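Local coordinates for DNA repair and telomere maintenance protein nbs1 (Schizosaccharomyces pombe, PDB 3HUF) that serves, as a component of the MRN complex, in DNA double-strand break repair and telomere maintenance, recognizing phosphorylated partners such as Ctp1 through its FHA and BRCT domains, at residues 156-170 with 212-224. Numbering follows the deposited sequence.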
ATOM      1  N   GLN A 156      12.054  11.653  11.747  1.00 48.18           N
ATOM      2  CA  GLN A 156      13.130  10.989  12.496  1.00 48.92           C
ATOM      3  C   GLN A 156      13.938  12.033  13.237  1.00 49.36           C
ATOM      4  O   GLN A 156      15.110  12.297  12.911  1.00 50.62           O
ATOM      5  CB  GLN A 156      14.039  10.201  11.556  1.00 48.97           C
ATOM      6  CG  GLN A 156      14.762   9.043  12.217  1.00 49.49           C
ATOM      7  CD  GLN A 156      15.751   8.369  11.282  1.00 50.67           C
ATOM      8  OE1 GLN A 156      15.379   7.899  10.207  1.00 51.08           O
ATOM      9  NE2 GLN A 156      17.016   8.307  11.694  1.00 49.06           N
ATOM     10  N   ALA A 157      13.317  12.620  14.253  1.00 48.93           N
ATOM     11  CA  ALA A 157      13.773  13.893  14.804  1.00 48.21           C
ATOM     12  C   ALA A 157      15.132  13.795  15.514  1.00 47.63           C
ATOM     13  O   ALA A 157      15.290  14.303  16.615  1.00 47.56           O
ATOM     14  CB  ALA A 157      12.693  14.449  15.737  1.00 47.95           C
ATOM     15  N   GLY A 158      16.105  13.148  14.866  1.00 47.13           N
ATOM     16  CA  GLY A 158      17.379  12.777  15.494  1.00 46.46           C
ATOM     17  C   GLY A 158      17.236  11.709  16.581  1.00 46.42           C
ATOM     18  O   GLY A 158      18.062  11.623  17.494  1.00 46.01           O
ATOM     19  N   SER A 159      16.188  10.888  16.487  1.00 46.07           N
ATOM     20  CA  SER A 159      15.911   9.879  17.510  1.00 46.04           C
ATOM     21  C   SER A 159      15.678   8.486  16.917  1.00 45.75           C
ATOM     22  O   SER A 159      15.619   8.322  15.691  1.00 46.45           O
ATOM     23  CB  SER A 159      14.706  10.295  18.371  1.00 46.26           C
ATOM     24  OG  SER A 159      13.511  10.344  17.603  1.00 46.25           O
ATOM     25  N   SER A 160      15.532   7.497  17.800  1.00 44.64           N
ATOM     26  CA  SER A 160      15.317   6.110  17.406  1.00 43.84           C
ATOM     27  C   SER A 160      14.048   5.943  16.582  1.00 42.91           C
ATOM     28  O   SER A 160      13.051   6.638  16.823  1.00 42.74           O
ATOM     29  CB  SER A 160      15.198   5.226  18.648  1.00 43.37           C
ATOM     30  OG  SER A 160      16.402   5.209  19.387  1.00 45.79           O
ATOM     31  N   ILE A 161      14.073   5.009  15.631  1.00 42.07           N
ATOM     32  CA  ILE A 161      12.845   4.649  14.888  1.00 41.31           C
ATOM     33  C   ILE A 161      11.964   3.709  15.729  1.00 41.39           C
ATOM     34  O   ILE A 161      12.452   3.028  16.634  1.00 41.35           O
ATOM     35  CB  ILE A 161      13.128   4.004  13.490  1.00 41.13           C
ATOM     36  CG1 ILE A 161      13.918   2.689  13.621  1.00 39.37           C
ATOM     37  CG2 ILE A 161      13.785   5.024  12.539  1.00 41.05           C
ATOM     38  CD1 ILE A 161      13.974   1.865  12.337  1.00 38.01           C
ATOM     39  N   THR A 162      10.673   3.690  15.436  1.00 41.30           N
ATOM     40  CA  THR A 162       9.723   2.879  16.187  1.00 41.29           C
ATOM     41  C   THR A 162       9.700   1.438  15.688  1.00 41.05           C
ATOM     42  O   THR A 162      10.170   1.148  14.588  1.00 40.64           O
ATOM     43  CB  THR A 162       8.298   3.433  16.030  1.00 41.70           C
ATOM     44  OG1 THR A 162       7.934   3.407  14.645  1.00 40.26           O
ATOM     45  CG2 THR A 162       8.196   4.864  16.572  1.00 40.93           C
ATOM     46  N   VAL A 163       9.135   0.547  16.510  1.00 40.84           N
ATOM     47  CA  VAL A 163       8.914  -0.860  16.145  1.00 40.01           C
ATOM     48  C   VAL A 163       8.077  -1.009  14.866  1.00 39.37           C
ATOM     49  O   VAL A 163       8.303  -1.922  14.072  1.00 38.97           O
ATOM     50  CB  VAL A 163       8.220  -1.639  17.285  1.00 40.43           C
ATOM     51  CG1 VAL A 163       8.271  -3.133  17.016  1.00 39.56           C
ATOM     52  CG2 VAL A 163       8.897  -1.352  18.596  1.00 41.38           C
ATOM     53  N   GLY A 164       7.118  -0.103  14.668  1.00 38.87           N
ATOM     54  CA  GLY A 164       6.294  -0.117  13.461  1.00 37.90           C
ATOM     55  C   GLY A 164       7.158   0.070  12.230  1.00 37.53           C
ATOM     56  O   GLY A 164       6.954  -0.585  11.193  1.00 36.86           O
ATOM     57  N   THR A 165       8.149   0.953  12.359  1.00 36.81           N
ATOM     58  CA  THR A 165       9.077   1.213  11.265  1.00 36.26           C
ATOM     59  C   THR A 165       9.966   0.009  11.002  1.00 35.60           C
ATOM     60  O   THR A 165      10.132  -0.391   9.854  1.00 35.31           O
ATOM     61  CB  THR A 165       9.935   2.450  11.532  1.00 36.21           C
ATOM     62  OG1 THR A 165       9.076   3.553  11.835  1.00 37.58           O
ATOM     63  CG2 THR A 165      10.764   2.780  10.306  1.00 35.37           C
ATOM     64  N   MET A 166      10.516  -0.566  12.073  1.00 35.61           N
ATOM     65  CA  MET A 166      11.387  -1.731  11.972  1.00 35.82           C
ATOM     66  C   MET A 166      10.665  -2.885  11.281  1.00 36.16           C
ATOM     67  O   MET A 166      11.231  -3.560  10.408  1.00 36.17           O
ATOM     68  CB  MET A 166      11.805  -2.191  13.362  1.00 36.13           C
ATOM     69  CG  MET A 166      12.572  -1.179  14.196  1.00 36.14           C
ATOM     70  SD  MET A 166      12.644  -1.718  15.926  1.00 35.90           S
ATOM     71  CE  MET A 166      13.405  -0.271  16.706  1.00 33.19           C
ATOM     72  N   TYR A 167       9.414  -3.097  11.697  1.00 35.95           N
ATOM     73  CA  TYR A 167       8.560  -4.127  11.155  1.00 36.44           C
ATOM     74  C   TYR A 167       8.258  -3.914   9.679  1.00 37.05           C
ATOM     75  O   TYR A 167       8.391  -4.850   8.891  1.00 37.07           O
ATOM     76  CB  TYR A 167       7.266  -4.235  11.960  1.00 35.98           C
ATOM     77  CG  TYR A 167       6.440  -5.447  11.588  1.00 37.06           C
ATOM     78  CD1 TYR A 167       7.023  -6.719  11.501  1.00 35.63           C
ATOM     79  CD2 TYR A 167       5.075  -5.329  11.330  1.00 37.09           C
ATOM     80  CE1 TYR A 167       6.273  -7.835  11.165  1.00 35.78           C
ATOM     81  CE2 TYR A 167       4.315  -6.442  11.002  1.00 37.09           C
ATOM     82  CZ  TYR A 167       4.909  -7.684  10.921  1.00 36.50           C
ATOM     83  OH  TYR A 167       4.133  -8.763  10.567  1.00 37.63           O
ATOM     84  N   ALA A 168       7.891  -2.680   9.306  1.00 37.56           N
ATOM     85  CA  ALA A 168       7.653  -2.339   7.911  1.00 37.74           C
ATOM     86  C   ALA A 168       8.884  -2.600   7.051  1.00 38.17           C
ATOM     87  O   ALA A 168       8.782  -3.179   5.968  1.00 38.04           O
ATOM     88  CB  ALA A 168       7.225  -0.906   7.779  1.00 37.73           C
ATOM     89  N   PHE A 169      10.046  -2.167   7.532  1.00 38.11           N
ATOM     90  CA  PHE A 169      11.306  -2.417   6.837  1.00 38.18           C
ATOM     91  C   PHE A 169      11.528  -3.905   6.548  1.00 38.94           C
ATOM     92  O   PHE A 169      11.894  -4.298   5.434  1.00 38.75           O
ATOM     93  CB  PHE A 169      12.463  -1.892   7.690  1.00 37.50           C
ATOM     94  CG  PHE A 169      13.774  -1.904   6.991  1.00 36.45           C
ATOM     95  CD1 PHE A 169      14.054  -0.966   6.007  1.00 35.45           C
ATOM     96  CD2 PHE A 169      14.744  -2.848   7.317  1.00 36.31           C
ATOM     97  CE1 PHE A 169      15.274  -0.961   5.364  1.00 34.77           C
ATOM     98  CE2 PHE A 169      15.962  -2.844   6.679  1.00 36.17           C
ATOM     99  CZ  PHE A 169      16.229  -1.906   5.699  1.00 35.66           C
ATOM    100  N   LEU A 170      11.306  -4.726   7.573  1.00 39.86           N
ATOM    101  CA  LEU A 170      11.557  -6.156   7.486  1.00 40.05           C
ATOM    102  C   LEU A 170      10.594  -6.910   6.577  1.00 40.88           C
ATOM    103  O   LEU A 170      11.020  -7.819   5.865  1.00 40.97           O
ATOM    104  CB  LEU A 170      11.580  -6.781   8.878  1.00 40.02           C
ATOM    105  CG  LEU A 170      12.877  -6.517   9.642  1.00 39.62           C
ATOM    106  CD1 LEU A 170      12.679  -6.827  11.101  1.00 38.60           C
ATOM    107  CD2 LEU A 170      13.993  -7.362   9.067  1.00 38.67           C
ATOM    108  N   ASN A 212      21.829   6.607   7.226  1.00 39.01           N
ATOM    109  CA  ASN A 212      20.892   6.562   8.341  1.00 39.41           C
ATOM    110  C   ASN A 212      21.259   5.430   9.306  1.00 39.71           C
ATOM    111  O   ASN A 212      21.125   4.260   8.952  1.00 39.45           O
ATOM    112  CB  ASN A 212      19.471   6.392   7.794  1.00 38.80           C
ATOM    113  CG  ASN A 212      18.401   6.776   8.800  1.00 39.13           C
ATOM    114  OD1 ASN A 212      18.571   6.601  10.005  1.00 39.35           O
ATOM    115  ND2 ASN A 212      17.280   7.292   8.305  1.00 37.75           N
ATOM    116  N   ASP A 213      21.721   5.779  10.514  1.00 40.32           N
ATOM    117  CA  ASP A 213      22.138   4.776  11.505  1.00 41.06           C
ATOM    118  C   ASP A 213      20.987   4.026  12.204  1.00 41.15           C
ATOM    119  O   ASP A 213      21.196   3.329  13.202  1.00 41.67           O
ATOM    120  CB  ASP A 213      23.124   5.369  12.533  1.00 41.41           C
ATOM    121  CG  ASP A 213      22.449   6.264  13.591  1.00 42.66           C
ATOM    122  OD1 ASP A 213      21.240   6.588  13.499  1.00 42.49           O
ATOM    123  OD2 ASP A 213      23.164   6.663  14.536  1.00 45.76           O
ATOM    124  N   GLN A 214      19.778   4.184  11.693  1.00 40.99           N
ATOM    125  CA  GLN A 214      18.644   3.462  12.223  1.00 41.28           C
ATOM    126  C   GLN A 214      18.273   2.326  11.266  1.00 41.45           C
ATOM    127  O   GLN A 214      17.430   1.487  11.582  1.00 40.87           O
ATOM    128  CB  GLN A 214      17.459   4.416  12.437  1.00 41.41           C
ATOM    129  CG  GLN A 214      17.694   5.477  13.526  1.00 40.73           C
ATOM    130  CD  GLN A 214      17.832   4.864  14.918  1.00 41.18           C
ATOM    131  OE1 GLN A 214      16.941   4.152  15.384  1.00 39.94           O
ATOM    132  NE2 GLN A 214      18.957   5.139  15.582  1.00 39.25           N
ATOM    133  N   PHE A 215      18.919   2.312  10.099  1.00 41.83           N
ATOM    134  CA  PHE A 215      18.677   1.294   9.076  1.00 42.46           C
ATOM    135  C   PHE A 215      19.982   0.663   8.621  1.00 43.75           C
ATOM    136  O   PHE A 215      21.010   1.340   8.579  1.00 43.55           O
ATOM    137  CB  PHE A 215      18.009   1.910   7.851  1.00 41.44           C
ATOM    138  CG  PHE A 215      16.605   2.367   8.087  1.00 40.39           C
ATOM    139  CD1 PHE A 215      16.340   3.691   8.420  1.00 37.98           C
ATOM    140  CD2 PHE A 215      15.541   1.468   7.963  1.00 38.20           C
ATOM    141  CE1 PHE A 215      15.047   4.111   8.635  1.00 37.80           C
ATOM    142  CE2 PHE A 215      14.249   1.864   8.181  1.00 36.47           C
ATOM    143  CZ  PHE A 215      13.981   3.181   8.510  1.00 37.24           C
ATOM    144  N   PRO A 216      19.948  -0.638   8.270  1.00 45.26           N
ATOM    145  CA  PRO A 216      21.073  -1.188   7.518  1.00 46.44           C
ATOM    146  C   PRO A 216      20.827  -0.968   6.023  1.00 47.51           C
ATOM    147  O   PRO A 216      19.903  -0.235   5.662  1.00 47.68           O
ATOM    148  CB  PRO A 216      21.045  -2.674   7.882  1.00 46.23           C
ATOM    149  CG  PRO A 216      19.605  -2.966   8.155  1.00 45.82           C
ATOM    150  CD  PRO A 216      18.923  -1.663   8.555  1.00 45.50           C
ATOM    151  N   SER A 217      21.644  -1.585   5.171  1.00 48.72           N
ATOM    152  CA  SER A 217      21.536  -1.396   3.717  1.00 49.79           C
ATOM    153  C   SER A 217      20.207  -1.868   3.105  1.00 50.41           C
ATOM    154  O   SER A 217      19.638  -1.201   2.228  1.00 50.85           O
ATOM    155  CB  SER A 217      22.719  -2.071   3.008  1.00 49.84           C
ATOM    156  OG  SER A 217      23.923  -1.332   3.194  1.00 50.17           O
ATOM    157  N   SER A 218      19.709  -3.005   3.581  1.00 50.92           N
ATOM    158  CA  SER A 218      18.576  -3.666   2.953  1.00 51.76           C
ATOM    159  C   SER A 218      17.804  -4.504   3.967  1.00 52.36           C
ATOM    160  O   SER A 218      18.352  -4.877   5.007  1.00 52.54           O
ATOM    161  CB  SER A 218      19.080  -4.577   1.827  1.00 51.68           C
ATOM    162  OG  SER A 218      19.739  -5.710   2.365  1.00 51.66           O
ATOM    163  N   PRO A 219      16.526  -4.798   3.679  1.00 52.84           N
ATOM    164  CA  PRO A 219      15.821  -5.824   4.450  1.00 53.58           C
ATOM    165  C   PRO A 219      16.553  -7.175   4.438  1.00 54.26           C
ATOM    166  O   PRO A 219      16.596  -7.862   5.465  1.00 54.36           O
ATOM    167  CB  PRO A 219      14.478  -5.935   3.726  1.00 53.39           C
ATOM    168  CG  PRO A 219      14.285  -4.603   3.116  1.00 52.95           C
ATOM    169  CD  PRO A 219      15.648  -4.175   2.675  1.00 52.96           C
ATOM    170  N   GLU A 220      17.153  -7.512   3.295  1.00 55.00           N
ATOM    171  CA  GLU A 220      17.794  -8.806   3.065  1.00 55.52           C
ATOM    172  C   GLU A 220      18.916  -9.157   4.046  1.00 55.94           C
ATOM    173  O   GLU A 220      19.068 -10.326   4.416  1.00 56.11           O
ATOM    174  CB  GLU A 220      18.293  -8.900   1.628  1.00 55.63           C
ATOM    175  N   ASP A 221      19.703  -8.169   4.468  1.00 56.29           N
ATOM    176  CA  ASP A 221      20.770  -8.464   5.429  1.00 56.60           C
ATOM    177  C   ASP A 221      20.264  -8.608   6.878  1.00 56.54           C
ATOM    178  O   ASP A 221      20.896  -9.269   7.711  1.00 56.45           O
ATOM    179  CB  ASP A 221      21.986  -7.516   5.302  1.00 56.93           C
ATOM    180  CG  ASP A 221      21.603  -6.075   5.019  1.00 57.85           C
ATOM    181  OD1 ASP A 221      20.799  -5.509   5.790  1.00 59.78           O
ATOM    182  OD2 ASP A 221      22.133  -5.500   4.038  1.00 57.36           O
ATOM    183  N   CYS A 222      19.104  -8.011   7.154  1.00 56.35           N
ATOM    184  CA  CYS A 222      18.458  -8.110   8.465  1.00 56.17           C
ATOM    185  C   CYS A 222      17.743  -9.437   8.658  1.00 55.48           C
ATOM    186  O   CYS A 222      17.756 -10.008   9.752  1.00 55.54           O
ATOM    187  CB  CYS A 222      17.453  -6.973   8.646  1.00 56.35           C
ATOM    188  SG  CYS A 222      18.028  -5.648   9.687  1.00 57.92           S
ATOM    189  N   ILE A 223      17.122  -9.908   7.579  1.00 54.95           N
ATOM    190  CA  ILE A 223      16.301 -11.118   7.585  1.00 54.36           C
ATOM    191  C   ILE A 223      17.145 -12.366   7.854  1.00 54.16           C
ATOM    192  O   ILE A 223      18.160 -12.593   7.190  1.00 54.33           O
ATOM    193  CB  ILE A 223      15.464 -11.227   6.277  1.00 54.28           C
ATOM    194  CG1 ILE A 223      14.233 -10.319   6.375  1.00 53.85           C
ATOM    195  CG2 ILE A 223      15.025 -12.671   5.999  1.00 54.41           C
ATOM    196  CD1 ILE A 223      13.748  -9.778   5.044  1.00 53.11           C
ATOM    197  N   ASN A 224      16.720 -13.135   8.858  1.00 53.82           N
ATOM    198  CA  ASN A 224      17.431 -14.324   9.365  1.00 53.65           C
ATOM    199  C   ASN A 224      18.834 -14.107   9.945  1.00 53.21           C
ATOM    200  O   ASN A 224      19.666 -15.018   9.912  1.00 53.47           O
ATOM    201  CB  ASN A 224      17.437 -15.468   8.342  1.00 53.76           C
ATOM    202  CG  ASN A 224      16.276 -16.422   8.533  1.00 54.46           C
ATOM    203  OD1 ASN A 224      15.116 -16.059   8.332  1.00 56.03           O
ATOM    204  ND2 ASN A 224      16.583 -17.654   8.922  1.00 55.63           N
TER
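F169, on helix 163-170, is clasped between F215 and P219 of the following linker. P219 CG lies over the centre of one ring face, almost along the ring normal, a CH-pi contact; on the opposite face F215 CD2 approaches F169 CD1 to 3.5 Å, offset toward the rim. The two ring planes meet obliquely, at 56°. CG of F169 stands anti to the backbone N (chi1 -171°), which carries the ring out into this slot. I161 CD1 lies over one face of the F215 ring, toward its rim, 4.0 Å from CZ, and T165 CG2 also meets CZ, at 3.7 Å. F205 and I209 of helix 198-209 extend this apolar cluster, while farther along L170 CD2 packs on C222 CB at 3.5 Å.

The other end, beside exposed S159 and S160, is more open to solvent and is held by directed hydrogen bonds rather than by ring packing. There the amides of Q156 and N212 pair twice: ND2 of N212 donates to a lone pair of Q156 OE1 (2.8 Å, nearly straight), and NE2 of Q156 returns a bond to N212 OD1 (2.9 Å). That OD1 also takes Q214 N from the other face, closing an Asx turn. Q214 OE1 in turn accepts from I161 N at 3.0 Å. A leucine at N212 would probably leave the Q156 amide without its mate and set it free to turn, and deprive Q214 N of its acceptor. W298 NE1, from helix 294-302 in the BRCT 2 range, donates a hydrogen bond to Q214 O, and the arrangement fits a tandem BRCT repeat, whose inter-repeat linker packs against a BRCT1 helix.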